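Local coordinates for phage-related conserved hypothetical protein, BB2244 (Bordetella bronchiseptica, PDB 2BDV) that is of unknown function but belongs to the SRAP family, whose characterised members crosslink to abasic sites in single-stranded DNA, and so probably acts in DNA-damage tolerance, at residues 101-106 with 118-123; 3-8 with 34-39; 148-153 with 165-170; 42-47 with 95-100. All coordinates share one frame; numbering follows the deposited sequence.

Overall arrangement
From the N terminus, residues 3-8 run into helix 11-18 and the chain returns at 34-39, closing the loop of contact 2. Residues 42-47 then wait for 95-100 to close contact 4, a longer excursion that includes strands 54-57 and 73-75 and helix 76-80. The chain turns at 100 and goes straight into the hairpin of contact 1; contact 3 closes the last loop, between 153 and 165. The four loops follow one another in series, none nesting or crossing. Contacts 1 and 2 share one antiparallel sheet, where strands 5-7 and 101-107 are neighbours. Contacts 3 and 4 reach the mixed sheet, and their centres lie about 12 Å apart.

Contact 1: residues 101-106 with 118-123; sequences GWYEWK and PYYIHG
Ile121 lies over one face of the Trp102 indole, its CB 3.7 Å above the ring plane and its CG2 in CH-pi contact, 3.8 Å from the centroid of the six-membered ring. With Trp102 CG between its own N and carbonyl carbon (chi1 70°), the indole offers its face across to Ile121. On the other face rings meet carbons: Pro118 CB sits over the five-membered ring of Trp105, 3.7 Å from its centroid, and Tyr103 CE2 meets Tyr120 CD1 at 3.7 Å with the ring planes 47° apart. Between these layers antiparallel hydrogen-bonded pairs join Trp102 with Ile121 (Ile121 N to Trp102 O, 2.9 Å) and Glu104 with Tyr119 (Tyr119 N to Glu104 O, 2.8 Å). At the polar edge Trp102 NE1 donates in its ring plane to Glu104 OE1, 2.8 Å away and nearly straight at 173°, on the anti side of the carboxylate but tilted out of its plane. The backbone N atoms of Met158, Val159 and Asp160 also bond to this carboxylate; on the opposite face Tyr103 OH bonds to Tyr34 O. Four N-H groups thus fix the Glu104 carboxylate, while Ile121 and Glu104 hold the indole by face and edge.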
loop_
_atom_site.group_PDB
_atom_site.type_symbol
_atom_site.label_atom_id
_atom_site.label_comp_id
_atom_site.label_asym_id
_atom_site.label_seq_id
_atom_site.Cartn_x
_atom_site.Cartn_y
_atom_site.Cartn_z
ATOM N N GLY A 101 3.766 -7.006 6.322
ATOM C CA GLY A 101 4.704 -5.974 6.743
ATOM C C GLY A 101 5.341 -5.246 5.561
ATOM O O GLY A 101 5.003 -5.505 4.403
ATOM N N TRP A 102 6.264 -4.328 5.837
ATOM C CA TRP A 102 6.924 -3.587 4.769
ATOM C C TRP A 102 8.371 -3.289 5.154
ATOM O O TRP A 102 8.779 -3.504 6.302
ATOM C CB TRP A 102 6.156 -2.283 4.457
ATOM C CG TRP A 102 6.234 -1.205 5.522
ATOM C CD1 TRP A 102 7.097 -0.151 5.556
ATOM C CD2 TRP A 102 5.435 -1.104 6.710
ATOM N NE1 TRP A 102 6.892 0.604 6.688
ATOM C CE2 TRP A 102 5.876 0.043 7.417
ATOM C CE3 TRP A 102 4.388 -1.870 7.251
ATOM C CZ2 TRP A 102 5.311 0.445 8.632
ATOM C CZ3 TRP A 102 3.826 -1.470 8.462
ATOM C CH2 TRP A 102 4.292 -0.320 9.138
ATOM N N TYR A 103 9.154 -2.805 4.195
ATOM C CA TYR A 103 10.548 -2.507 4.469
ATOM C C TYR A 103 10.907 -1.037 4.327
ATOM O O TYR A 103 10.360 -0.334 3.485
ATOM C CB TYR A 103 11.458 -3.300 3.537
ATOM C CG TYR A 103 11.210 -4.787 3.505
ATOM C CD1 TYR A 103 10.199 -5.329 2.709
ATOM C CD2 TYR A 103 12.007 -5.655 4.241
ATOM C CE1 TYR A 103 9.996 -6.700 2.643
ATOM C CE2 TYR A 103 11.814 -7.026 4.185
ATOM C CZ TYR A 103 10.807 -7.542 3.383
ATOM O OH TYR A 103 10.628 -8.905 3.323
ATOM N N GLU A 104 11.839 -0.594 5.166
ATOM C CA GLU A 104 12.366 0.766 5.136
ATOM C C GLU A 104 13.876 0.633 5.354
ATOM O O GLU A 104 14.319 -0.169 6.171
ATOM C CB GLU A 104 11.772 1.628 6.256
ATOM C CG GLU A 104 10.279 1.868 6.154
ATOM C CD GLU A 104 9.752 2.682 7.310
ATOM O OE1 GLU A 104 8.517 2.819 7.438
ATOM O OE2 GLU A 104 10.579 3.191 8.092
ATOM N N TRP A 105 14.655 1.418 4.623
ATOM C CA TRP A 105 16.102 1.385 4.741
ATOM C C TRP A 105 16.601 2.544 5.601
ATOM O O TRP A 105 16.262 3.711 5.370
ATOM C CB TRP A 105 16.736 1.441 3.351
ATOM C CG TRP A 105 16.601 0.156 2.584
ATOM C CD1 TRP A 105 17.593 -0.758 2.317
ATOM C CD2 TRP A 105 15.407 -0.372 2.001
ATOM N NE1 TRP A 105 17.086 -1.818 1.603
ATOM C CE2 TRP A 105 15.747 -1.608 1.394
ATOM C CE3 TRP A 105 14.078 0.077 1.931
ATOM C CZ2 TRP A 105 14.806 -2.399 0.725
ATOM C CZ3 TRP A 105 13.139 -0.716 1.261
ATOM C CH2 TRP A 105 13.513 -1.938 0.669
ATOM N N LYS A 106 17.405 2.206 6.600
ATOM C CA LYS A 106 17.952 3.190 7.517
ATOM C C LYS A 106 19.333 3.626 7.050
ATOM O O LYS A 106 20.265 2.830 7.013
ATOM C CB LYS A 106 18.041 2.584 8.920
ATOM C CG LYS A 106 18.533 3.530 10.001
ATOM C CD LYS A 106 17.580 4.697 10.190
ATOM C CE LYS A 106 17.935 5.520 11.427
ATOM N NZ LYS A 106 17.806 4.741 12.696
ATOM N N PRO A 118 18.510 -2.337 5.811
ATOM C CA PRO A 118 17.078 -2.602 5.635
ATOM C C PRO A 118 16.400 -3.154 6.899
ATOM O O PRO A 118 16.967 -3.991 7.602
ATOM C CB PRO A 118 17.057 -3.608 4.481
ATOM C CG PRO A 118 18.354 -4.355 4.661
ATOM C CD PRO A 118 19.329 -3.253 4.993
ATOM N N TYR A 119 15.195 -2.670 7.192
ATOM C CA TYR A 119 14.434 -3.136 8.352
ATOM C C TYR A 119 13.087 -3.693 7.892
ATOM O O TYR A 119 12.541 -3.259 6.873
ATOM C CB TYR A 119 14.168 -1.989 9.343
ATOM C CG TYR A 119 15.338 -1.631 10.225
ATOM C CD1 TYR A 119 16.374 -0.826 9.750
ATOM C CD2 TYR A 119 15.438 -2.139 11.519
ATOM C CE1 TYR A 119 17.487 -0.540 10.538
ATOM C CE2 TYR A 119 16.546 -1.858 12.316
ATOM C CZ TYR A 119 17.569 -1.061 11.817
ATOM O OH TYR A 119 18.687 -0.815 12.588
ATOM N N TYR A 120 12.556 -4.660 8.632
ATOM C CA TYR A 120 11.247 -5.225 8.307
ATOM C C TYR A 120 10.298 -4.798 9.440
ATOM O O TYR A 120 10.602 -5.023 10.607
ATOM C CB TYR A 120 11.311 -6.762 8.225
ATOM C CG TYR A 120 9.956 -7.407 7.997
ATOM C CD1 TYR A 120 9.220 -7.127 6.850
ATOM C CD2 TYR A 120 9.406 -8.280 8.933
ATOM C CE1 TYR A 120 7.978 -7.691 6.635
ATOM C CE2 TYR A 120 8.152 -8.859 8.731
ATOM C CZ TYR A 120 7.443 -8.557 7.573
ATOM O OH TYR A 120 6.202 -9.113 7.331
ATOM N N ILE A 121 9.177 -4.166 9.086
ATOM C CA ILE A 121 8.183 -3.686 10.059
ATOM C C ILE A 121 6.896 -4.490 9.923
ATOM O O ILE A 121 6.448 -4.755 8.811
ATOM C CB ILE A 121 7.784 -2.183 9.838
ATOM C CG1 ILE A 121 9.006 -1.272 9.861
ATOM C CG2 ILE A 121 6.874 -1.714 10.951
ATOM C CD1 ILE A 121 9.790 -1.255 8.600
ATOM N N HIS A 122 6.288 -4.872 11.045
ATOM C CA HIS A 122 5.044 -5.643 10.984
ATOM C C HIS A 122 4.173 -5.482 12.229
ATOM O O HIS A 122 4.558 -4.830 13.200
ATOM C CB HIS A 122 5.371 -7.122 10.778
ATOM C CG HIS A 122 6.024 -7.754 11.965
ATOM N ND1 HIS A 122 5.324 -8.098 13.101
ATOM C CD2 HIS A 122 7.322 -8.037 12.222
ATOM C CE1 HIS A 122 6.165 -8.563 14.009
ATOM N NE2 HIS A 122 7.383 -8.536 13.500
ATOM N N GLY A 123 2.990 -6.080 12.176
ATOM C CA GLY A 123 2.066 -6.031 13.291
ATOM C C GLY A 123 1.842 -7.442 13.820
ATOM O O GLY A 123 2.646 -8.335 13.564
#

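Contact 2: residues 3-8 with 34-39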
loop_
_atom_site.group_PDB
_atom_site.type_symbol
_atom_site.label_atom_id
_atom_site.label_comp_id
_atom_site.label_asym_id
_atom_site.label_seq_id
_atom_site.Cartn_x
_atom_site.Cartn_y
_atom_site.Cartn_z
ATOM N N GLY A 3 8.418 1.484 -0.099
ATOM C CA GLY A 3 8.884 1.036 -1.395
ATOM C C GLY A 3 8.953 -0.461 -1.568
ATOM O O GLY A 3 9.264 -0.949 -2.652
ATOM N N ARG A 4 8.639 -1.195 -0.508
ATOM C CA ARG A 4 8.698 -2.643 -0.551
ATOM C C ARG A 4 7.755 -3.208 0.509
ATOM O O ARG A 4 7.703 -2.704 1.630
ATOM C CB ARG A 4 10.132 -3.086 -0.254
ATOM C CG ARG A 4 10.524 -4.441 -0.810
ATOM C CD ARG A 4 10.762 -4.361 -2.316
ATOM N NE ARG A 4 11.809 -3.402 -2.680
ATOM C CZ ARG A 4 13.115 -3.583 -2.481
ATOM N NH1 ARG A 4 13.980 -2.647 -2.852
ATOM N NH2 ARG A 4 13.560 -4.695 -1.915
ATOM N N ILE A 5 7.005 -4.248 0.161
ATOM C CA ILE A 5 6.096 -4.861 1.121
ATOM C C ILE A 5 6.267 -6.376 1.105
ATOM O O ILE A 5 7.006 -6.928 0.281
ATOM C CB ILE A 5 4.606 -4.576 0.805
ATOM C CG1 ILE A 5 4.261 -5.130 -0.571
ATOM C CG2 ILE A 5 4.314 -3.094 0.953
ATOM C CD1 ILE A 5 2.765 -5.092 -0.916
ATOM N N ALA A 6 5.572 -7.040 2.021
ATOM C CA ALA A 6 5.620 -8.492 2.106
ATOM C C ALA A 6 4.217 -9.087 2.194
ATOM O O ALA A 6 3.399 -8.649 3.000
ATOM C CB ALA A 6 6.453 -8.926 3.321
ATOM N N GLN A 7 3.944 -10.068 1.335
ATOM C CA GLN A 7 2.666 -10.780 1.323
ATOM C C GLN A 7 3.006 -12.265 1.443
ATOM O O GLN A 7 3.175 -12.966 0.438
ATOM C CB GLN A 7 1.890 -10.525 0.027
ATOM C CG GLN A 7 1.349 -9.103 -0.103
ATOM C CD GLN A 7 0.459 -8.912 -1.328
ATOM O OE1 GLN A 7 0.670 -9.538 -2.366
ATOM N NE2 GLN A 7 -0.532 -8.028 -1.212
ATOM N N LYS A 8 3.113 -12.737 2.681
ATOM C CA LYS A 8 3.456 -14.130 2.937
ATOM C C LYS A 8 2.348 -15.021 3.496
ATOM O O LYS A 8 2.475 -16.245 3.481
ATOM C CB LYS A 8 4.688 -14.196 3.835
ATOM C CG LYS A 8 4.759 -13.141 4.916
ATOM C CD LYS A 8 6.184 -13.064 5.457
ATOM C CE LYS A 8 6.262 -12.220 6.713
ATOM N NZ LYS A 8 7.649 -12.175 7.257
ATOM N N TYR A 34 7.911 -12.516 -0.113
ATOM C CA TYR A 34 8.491 -11.782 1.007
ATOM C C TYR A 34 9.103 -10.448 0.558
ATOM O O TYR A 34 9.263 -9.538 1.366
ATOM C CB TYR A 34 9.556 -12.650 1.706
ATOM C CG TYR A 34 10.039 -12.128 3.061
ATOM C CD1 TYR A 34 9.132 -11.847 4.093
ATOM C CD2 TYR A 34 11.403 -11.921 3.313
ATOM C CE1 TYR A 34 9.572 -11.370 5.343
ATOM C CE2 TYR A 34 11.851 -11.445 4.562
ATOM C CZ TYR A 34 10.929 -11.170 5.568
ATOM O OH TYR A 34 11.357 -10.682 6.785
ATOM N N ASN A 35 9.422 -10.334 -0.731
ATOM C CA ASN A 35 10.034 -9.119 -1.271
ATOM C C ASN A 35 9.243 -8.613 -2.469
ATOM O O ASN A 35 9.440 -9.080 -3.591
ATOM C CB ASN A 35 11.475 -9.414 -1.696
ATOM C CG ASN A 35 12.219 -8.173 -2.153
ATOM O OD1 ASN A 35 12.481 -7.261 -1.364
ATOM N ND2 ASN A 35 12.565 -8.134 -3.436
ATOM N N ILE A 36 8.361 -7.646 -2.234
ATOM C CA ILE A 36 7.524 -7.115 -3.301
ATOM C C ILE A 36 7.754 -5.637 -3.575
ATOM O O ILE A 36 7.468 -4.782 -2.737
ATOM C CB ILE A 36 6.035 -7.320 -2.977
ATOM C CG1 ILE A 36 5.756 -8.804 -2.725
ATOM C CG2 ILE A 36 5.181 -6.790 -4.111
ATOM C CD1 ILE A 36 4.339 -9.102 -2.283
ATOM N N PRO A 37 8.293 -5.318 -4.760
ATOM C CA PRO A 37 8.549 -3.925 -5.123
ATOM C C PRO A 37 7.502 -3.410 -6.091
ATOM O O PRO A 37 6.655 -4.160 -6.562
ATOM C CB PRO A 37 9.907 -4.006 -5.796
ATOM C CG PRO A 37 9.749 -5.257 -6.613
ATOM C CD PRO A 37 9.086 -6.224 -5.616
ATOM N N PRO A 38 7.542 -2.109 -6.384
ATOM C CA PRO A 38 6.593 -1.503 -7.320
ATOM C C PRO A 38 6.834 -2.107 -8.708
ATOM O O PRO A 38 7.927 -2.606 -8.998
ATOM C CB PRO A 38 6.967 -0.026 -7.272
ATOM C CG PRO A 38 7.396 0.140 -5.844
ATOM C CD PRO A 38 8.255 -1.077 -5.617
ATOM N N GLY A 39 5.815 -2.068 -9.562
ATOM C CA GLY A 39 5.967 -2.615 -10.897
ATOM C C GLY A 39 5.520 -4.057 -11.012
ATOM O O GLY A 39 5.623 -4.657 -12.080
#
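Ile5 and Ile36 form a hydrogen-bonded antiparallel pair, the single beta bridge between residues 3-8 and 34-39. Ile5 N donates to Ile36 O at 3.0 Å, and Ile36 N returns a bond to Ile5 O at 2.9 Å. A CA-H...O contact from Arg4 CA to the same Ile36 O (3.3 Å) gives that carbonyl a second, weaker approach.

The side-chain hydrogen bond is made by Arg4. Its NH2 reaches Asn35 OD1 at 2.8 Å, meeting a lone pair in the amide's carbonyl plane, and the acceptor lies at the edge of the guanidinium, near its plane. The guanidinium and amide planes are nevertheless 87° apart, so one group meets the other crosswise. Bends at chi2 (75°) and chi3 (59°) fold the arginine chain back against Pro37, with Arg4 CD 3.6 Å from Pro37 CB. NH2 also bonds to Val209 O, whereas the buried NE has no partner in the model.

On the other side of the bridge Ile5 CG1 packs on Ile36 CB at 3.7 Å, and Ile36 CD1 approaches the extended Gln7 chain at about a right angle, 3.7 Å from Gln7 CB. Gln7 NE2 bonds to Pro98 O and to a second acceptor in segment 42-47. Ala6 CB meets Tyr34 CD1 at 4.0 Å.

Strand 5-7 pairs on one edge with 101-107, through Ala6 with Gly101 and, just before it, Arg4 with Tyr103; its other edge takes the short bridge to 35-36. Ile5 and Gln7 also touch Val97 of strand 94-99, and helix 11-18 lies in the intervening chain.

Contact 3: residues 148-153 with 165-170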
loop_
_atom_site.group_PDB
_atom_site.type_symbol
_atom_site.label_atom_id
_atom_site.label_comp_id
_atom_site.label_asym_id
_atom_site.label_seq_id
_atom_site.Cartn_x
_atom_site.Cartn_y
_atom_site.Cartn_z
ATOM N N ALA A 148 -1.291 3.333 -6.021
ATOM C CA ALA A 148 -0.293 3.841 -5.089
ATOM C C ALA A 148 -0.792 3.536 -3.663
ATOM O O ALA A 148 -2.001 3.524 -3.415
ATOM C CB ALA A 148 -0.107 5.343 -5.278
ATOM N N ILE A 149 0.125 3.263 -2.736
ATOM C CA ILE A 149 -0.261 2.999 -1.350
ATOM C C ILE A 149 -0.409 4.352 -0.655
ATOM O O ILE A 149 0.465 5.201 -0.785
ATOM C CB ILE A 149 0.822 2.183 -0.576
ATOM C CG1 ILE A 149 1.093 0.853 -1.277
ATOM C CG2 ILE A 149 0.353 1.892 0.848
ATOM C CD1 ILE A 149 -0.172 0.109 -1.623
ATOM N N VAL A 150 -1.513 4.572 0.058
ATOM C CA VAL A 150 -1.695 5.845 0.769
ATOM C C VAL A 150 -0.694 5.865 1.922
ATOM O O VAL A 150 -0.684 4.956 2.748
ATOM C CB VAL A 150 -3.100 5.994 1.364
ATOM C CG1 VAL A 150 -3.194 7.309 2.138
ATOM C CG2 VAL A 150 -4.143 5.946 0.264
ATOM N N THR A 151 0.140 6.902 1.958
ATOM C CA THR A 151 1.171 7.066 2.977
ATOM C C THR A 151 0.986 8.334 3.831
ATOM O O THR A 151 0.417 9.330 3.381
ATOM C CB THR A 151 2.564 7.134 2.325
ATOM O OG1 THR A 151 2.549 8.123 1.288
ATOM C CG2 THR A 151 2.941 5.781 1.718
ATOM N N ASN A 152 1.502 8.289 5.055
ATOM C CA ASN A 152 1.413 9.407 5.980
ATOM C C ASN A 152 2.765 10.088 6.046
ATOM O O ASN A 152 3.512 9.929 7.017
ATOM C CB ASN A 152 1.027 8.899 7.365
ATOM C CG ASN A 152 0.632 10.014 8.308
ATOM O OD1 ASN A 152 0.253 9.759 9.449
ATOM N ND2 ASN A 152 0.718 11.257 7.836
ATOM N N ASP A 153 3.073 10.850 5.005
ATOM C CA ASP A 153 4.348 11.548 4.895
ATOM C C ASP A 153 4.723 12.386 6.116
ATOM O O ASP A 153 5.885 12.403 6.529
ATOM C CB ASP A 153 4.336 12.415 3.632
ATOM C CG ASP A 153 4.236 11.586 2.357
ATOM O OD1 ASP A 153 3.497 10.574 2.357
ATOM O OD2 ASP A 153 4.890 11.949 1.352
ATOM N N ARG A 165 5.501 6.112 5.819
ATOM C CA ARG A 165 4.796 4.953 6.343
ATOM C C ARG A 165 3.423 4.809 5.708
ATOM O O ARG A 165 2.730 5.792 5.465
ATOM C CB ARG A 165 4.654 5.045 7.861
ATOM C CG ARG A 165 3.604 6.026 8.333
ATOM C CD ARG A 165 3.611 6.109 9.843
ATOM N NE ARG A 165 4.883 6.624 10.347
ATOM C CZ ARG A 165 5.160 6.798 11.634
ATOM N NH1 ARG A 165 6.341 7.279 11.996
ATOM N NH2 ARG A 165 4.255 6.487 12.557
ATOM N N PRO A 166 3.017 3.567 5.421
ATOM C CA PRO A 166 1.715 3.286 4.808
ATOM C C PRO A 166 0.575 3.376 5.815
ATOM O O PRO A 166 0.704 2.932 6.952
ATOM C CB PRO A 166 1.893 1.873 4.269
ATOM C CG PRO A 166 2.764 1.246 5.321
ATOM C CD PRO A 166 3.811 2.330 5.552
ATOM N N VAL A 167 -0.541 3.957 5.397
ATOM C CA VAL A 167 -1.687 4.088 6.281
ATOM C C VAL A 167 -2.412 2.751 6.396
ATOM O O VAL A 167 -3.062 2.309 5.454
ATOM C CB VAL A 167 -2.666 5.159 5.753
ATOM C CG1 VAL A 167 -3.884 5.255 6.665
ATOM C CG2 VAL A 167 -1.960 6.502 5.665
ATOM N N ALA A 168 -2.282 2.102 7.548
ATOM C CA ALA A 168 -2.949 0.830 7.771
ATOM C C ALA A 168 -4.264 1.110 8.483
ATOM O O ALA A 168 -4.316 1.905 9.425
ATOM C CB ALA A 168 -2.074 -0.096 8.615
ATOM N N LEU A 169 -5.324 0.442 8.042
ATOM C CA LEU A 169 -6.640 0.646 8.619
ATOM C C LEU A 169 -7.189 -0.556 9.380
ATOM O O LEU A 169 -6.877 -1.702 9.069
ATOM C CB LEU A 169 -7.638 1.002 7.514
ATOM C CG LEU A 169 -7.393 2.202 6.594
ATOM C CD1 LEU A 169 -8.372 2.113 5.442
ATOM C CD2 LEU A 169 -7.556 3.521 7.350
ATOM N N PRO A 170 -8.019 -0.300 10.404
ATOM C CA PRO A 170 -8.610 -1.398 11.177
ATOM C C PRO A 170 -9.605 -2.076 10.220
ATOM O O PRO A 170 -10.098 -1.444 9.281
ATOM C CB PRO A 170 -9.335 -0.677 12.318
ATOM C CG PRO A 170 -8.592 0.624 12.453
ATOM C CD PRO A 170 -8.323 1.004 11.020
#
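Val150 and Val167 share one of the two hydrogen bonds of a single backbone bridge, between Thr151 and Pro166, that joins the end of strand 147-151 to the loop leading to helix 171-178. Both bonds flank that pair. Val167 N donates to Val150 O at 2.8 Å with an N-H...O angle of 180°, and Asn152 N donates to Arg165 O, also at 2.8 Å. Thr151 CA approaches Arg165 O as well, in a CA-H...O contact of 3.2 Å.

Apolar side chains meet beside the bridge. Val150 CG1 touches Val167 CG2 at 3.8 Å, the two valines crossing at a slant, while Ile149 CG2 and Pro166 CB, 3.8 Å apart, lie side by side and point the same way. Arg165 CG rests on Asn152 CB at 4.0 Å; beyond it the chain bends at chi3 (63°), and its NE and NH1 bond to Gly156 O and Gly157 O, tying the arginine to the intervening loop. Past the bridge, Thr151 OG1 donates to Asp153 OD1 at 2.8 Å, and Asp153 OD2 makes a salt bridge with Lys75.

Strand 147-151 is flanked in the mixed sheet by 126-133, bonded through Val150 with Ala130, and by 73-75, through Thr151 with Ala74. The motif is an isolated beta bridge that moors a loop to a strand end, here in the alpha-beta SRAP fold, with Pro170 at the N-cap of the following helix.

Contact 4: residues 42-47 with 95-100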
loop_
_atom_site.group_PDB
_atom_site.type_symbol
_atom_site.label_atom_id
_atom_site.label_comp_id
_atom_site.label_asym_id
_atom_site.label_seq_id
_atom_site.Cartn_x
_atom_site.Cartn_y
_atom_site.Cartn_z
ATOM N N PRO A 42 0.809 -7.010 -6.932
ATOM C CA PRO A 42 0.542 -7.534 -5.589
ATOM C C PRO A 42 -0.938 -7.836 -5.408
ATOM O O PRO A 42 -1.777 -7.285 -6.111
ATOM C CB PRO A 42 0.988 -6.396 -4.662
ATOM C CG PRO A 42 1.848 -5.508 -5.536
ATOM C CD PRO A 42 1.188 -5.590 -6.876
ATOM N N LEU A 43 -1.253 -8.717 -4.466
ATOM C CA LEU A 43 -2.642 -9.033 -4.176
ATOM C C LEU A 43 -3.305 -7.776 -3.645
ATOM O O LEU A 43 -2.678 -7.000 -2.922
ATOM C CB LEU A 43 -2.736 -10.104 -3.100
ATOM C CG LEU A 43 -2.551 -11.551 -3.537
ATOM C CD1 LEU A 43 -2.415 -12.445 -2.321
ATOM C CD2 LEU A 43 -3.755 -11.961 -4.390
ATOM N N THR A 44 -4.565 -7.570 -4.013
ATOM C CA THR A 44 -5.330 -6.423 -3.525
ATOM C C THR A 44 -6.770 -6.876 -3.317
ATOM O O THR A 44 -7.215 -7.868 -3.900
ATOM C CB THR A 44 -5.360 -5.215 -4.526
ATOM O OG1 THR A 44 -6.305 -5.470 -5.571
ATOM C CG2 THR A 44 -3.990 -4.968 -5.140
HETATM N N MSE A 45 -7.489 -6.147 -2.476
HETATM C CA MSE A 45 -8.889 -6.436 -2.216
HETATM C C MSE A 45 -9.665 -5.160 -2.501
HETATM O O MSE A 45 -9.219 -4.066 -2.145
HETATM C CB MSE A 45 -9.078 -6.899 -0.773
HETATM C CG MSE A 45 -8.359 -8.213 -0.510
HETATM SE SE MSE A 45 -8.787 -9.041 1.175
HETATM C CE MSE A 45 -7.677 -7.961 2.295
ATOM N N HIS A 46 -10.814 -5.304 -3.161
ATOM C CA HIS A 46 -11.632 -4.151 -3.540
ATOM C C HIS A 46 -13.029 -4.504 -4.053
ATOM O O HIS A 46 -13.382 -5.671 -4.203
ATOM C CB HIS A 46 -10.911 -3.363 -4.634
ATOM C CG HIS A 46 -10.749 -4.130 -5.911
ATOM N ND1 HIS A 46 -11.813 -4.461 -6.724
ATOM C CD2 HIS A 46 -9.647 -4.655 -6.500
ATOM C CE1 HIS A 46 -11.373 -5.157 -7.761
ATOM N NE2 HIS A 46 -10.065 -5.288 -7.648
ATOM N N ARG A 47 -13.803 -3.462 -4.338
ATOM C CA ARG A 47 -15.154 -3.601 -4.865
ATOM C C ARG A 47 -15.296 -2.589 -6.003
ATOM O O ARG A 47 -16.282 -1.857 -6.091
ATOM C CB ARG A 47 -16.171 -3.320 -3.756
ATOM C CG ARG A 47 -15.942 -4.188 -2.533
ATOM C CD ARG A 47 -16.905 -3.863 -1.417
ATOM N NE ARG A 47 -18.296 -4.122 -1.780
ATOM C CZ ARG A 47 -19.324 -3.813 -0.996
ATOM N NH1 ARG A 47 -20.564 -4.068 -1.383
ATOM N NH2 ARG A 47 -19.101 -3.233 0.178
ATOM N N ILE A 95 -8.998 1.104 -2.919
ATOM C CA ILE A 95 -8.701 -0.314 -2.753
ATOM C C ILE A 95 -7.869 -0.536 -1.493
ATOM O O ILE A 95 -7.408 0.411 -0.853
ATOM C CB ILE A 95 -7.887 -0.868 -3.949
ATOM C CG1 ILE A 95 -6.459 -0.310 -3.918
ATOM C CG2 ILE A 95 -8.557 -0.483 -5.263
ATOM C CD1 ILE A 95 -5.447 -1.092 -4.770
ATOM N N LEU A 96 -7.679 -1.801 -1.154
ATOM C CA LEU A 96 -6.873 -2.169 -0.011
ATOM C C LEU A 96 -5.780 -3.100 -0.522
ATOM O O LEU A 96 -6.009 -3.902 -1.428
ATOM C CB LEU A 96 -7.720 -2.884 1.046
ATOM C CG LEU A 96 -8.822 -2.016 1.649
ATOM C CD1 LEU A 96 -9.891 -2.873 2.292
ATOM C CD2 LEU A 96 -8.196 -1.059 2.665
ATOM N N VAL A 97 -4.584 -2.963 0.044
ATOM C CA VAL A 97 -3.459 -3.811 -0.314
ATOM C C VAL A 97 -3.022 -4.546 0.944
ATOM O O VAL A 97 -2.407 -3.954 1.840
ATOM C CB VAL A 97 -2.248 -3.002 -0.823
ATOM C CG1 VAL A 97 -1.101 -3.953 -1.133
ATOM C CG2 VAL A 97 -2.620 -2.209 -2.069
ATOM N N PRO A 98 -3.337 -5.843 1.037
ATOM C CA PRO A 98 -2.951 -6.621 2.214
ATOM C C PRO A 98 -1.435 -6.810 2.295
ATOM O O PRO A 98 -0.753 -6.890 1.268
ATOM C CB PRO A 98 -3.703 -7.931 2.012
ATOM C CG PRO A 98 -3.779 -8.050 0.538
ATOM C CD PRO A 98 -4.136 -6.659 0.111
ATOM N N ALA A 99 -0.921 -6.874 3.524
ATOM C CA ALA A 99 0.506 -7.040 3.766
ATOM C C ALA A 99 0.835 -7.499 5.187
ATOM O O ALA A 99 0.223 -7.063 6.167
ATOM C CB ALA A 99 1.231 -5.732 3.475
ATOM N N ASP A 100 1.823 -8.376 5.290
ATOM C CA ASP A 100 2.258 -8.876 6.583
ATOM C C ASP A 100 3.226 -7.860 7.187
ATOM O O ASP A 100 3.454 -7.837 8.399
ATOM C CB ASP A 100 2.909 -10.245 6.380
ATOM C CG ASP A 100 1.908 -11.283 5.898
ATOM O OD1 ASP A 100 1.221 -11.881 6.746
ATOM O OD2 ASP A 100 1.777 -11.483 4.671
#
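Ile95 turns its two branches against different residues of 42-47. CG2 meets His46 CB at 3.8 Å, and CD1, at the end of the other branch, reaches Thr44 CB at 4.1 Å. Rotation of CG1 between the backbone N and carbonyl carbon of Ile95 (chi1 71°) spreads the branches in this way. The polar ends of both partners are held elsewhere: Thr44 OG1 bonds to Ala56 O, and His46 ND1 to Leu48 N.

Met45, present as selenomethionine, approaches Pro98 at a slant. Its chain bends at chi3 (-79°), which brings CE to 4.0 Å from Pro98 CB. The proline ring also leans on Leu43, two residues before Met45, with Pro98 CD 3.4 Å from Leu43 O and Pro98 CG 4.3 Å from Leu43 CB. Pro98 has no N-H to continue the ladder to Leu43 O, and that carbonyl accepts a hydrogen bond from Gln7 NE2.

Between these side chains the backbones join in one antiparallel hydrogen-bonded pair. Met45 N donates to Leu96 O at 2.9 Å, and Leu96 N donates to Met45 O at the same length. The axes of the two short strand segments approach to 4.7 Å with their directions 141° apart, well short of exactly antiparallel, and the bridge is a single one.

This pair joins two sheets. Strand 43-46 bonds on to 54-57 through Thr44 with Ala56 and His46 with Ala54, whereas 94-99 bonds to 126-133 through Val97 with Phe129. Helix 11-18 packs Tyr14 and Leu18 on Met45, and helix 171-178 places Ala174 and Trp177 against Leu96.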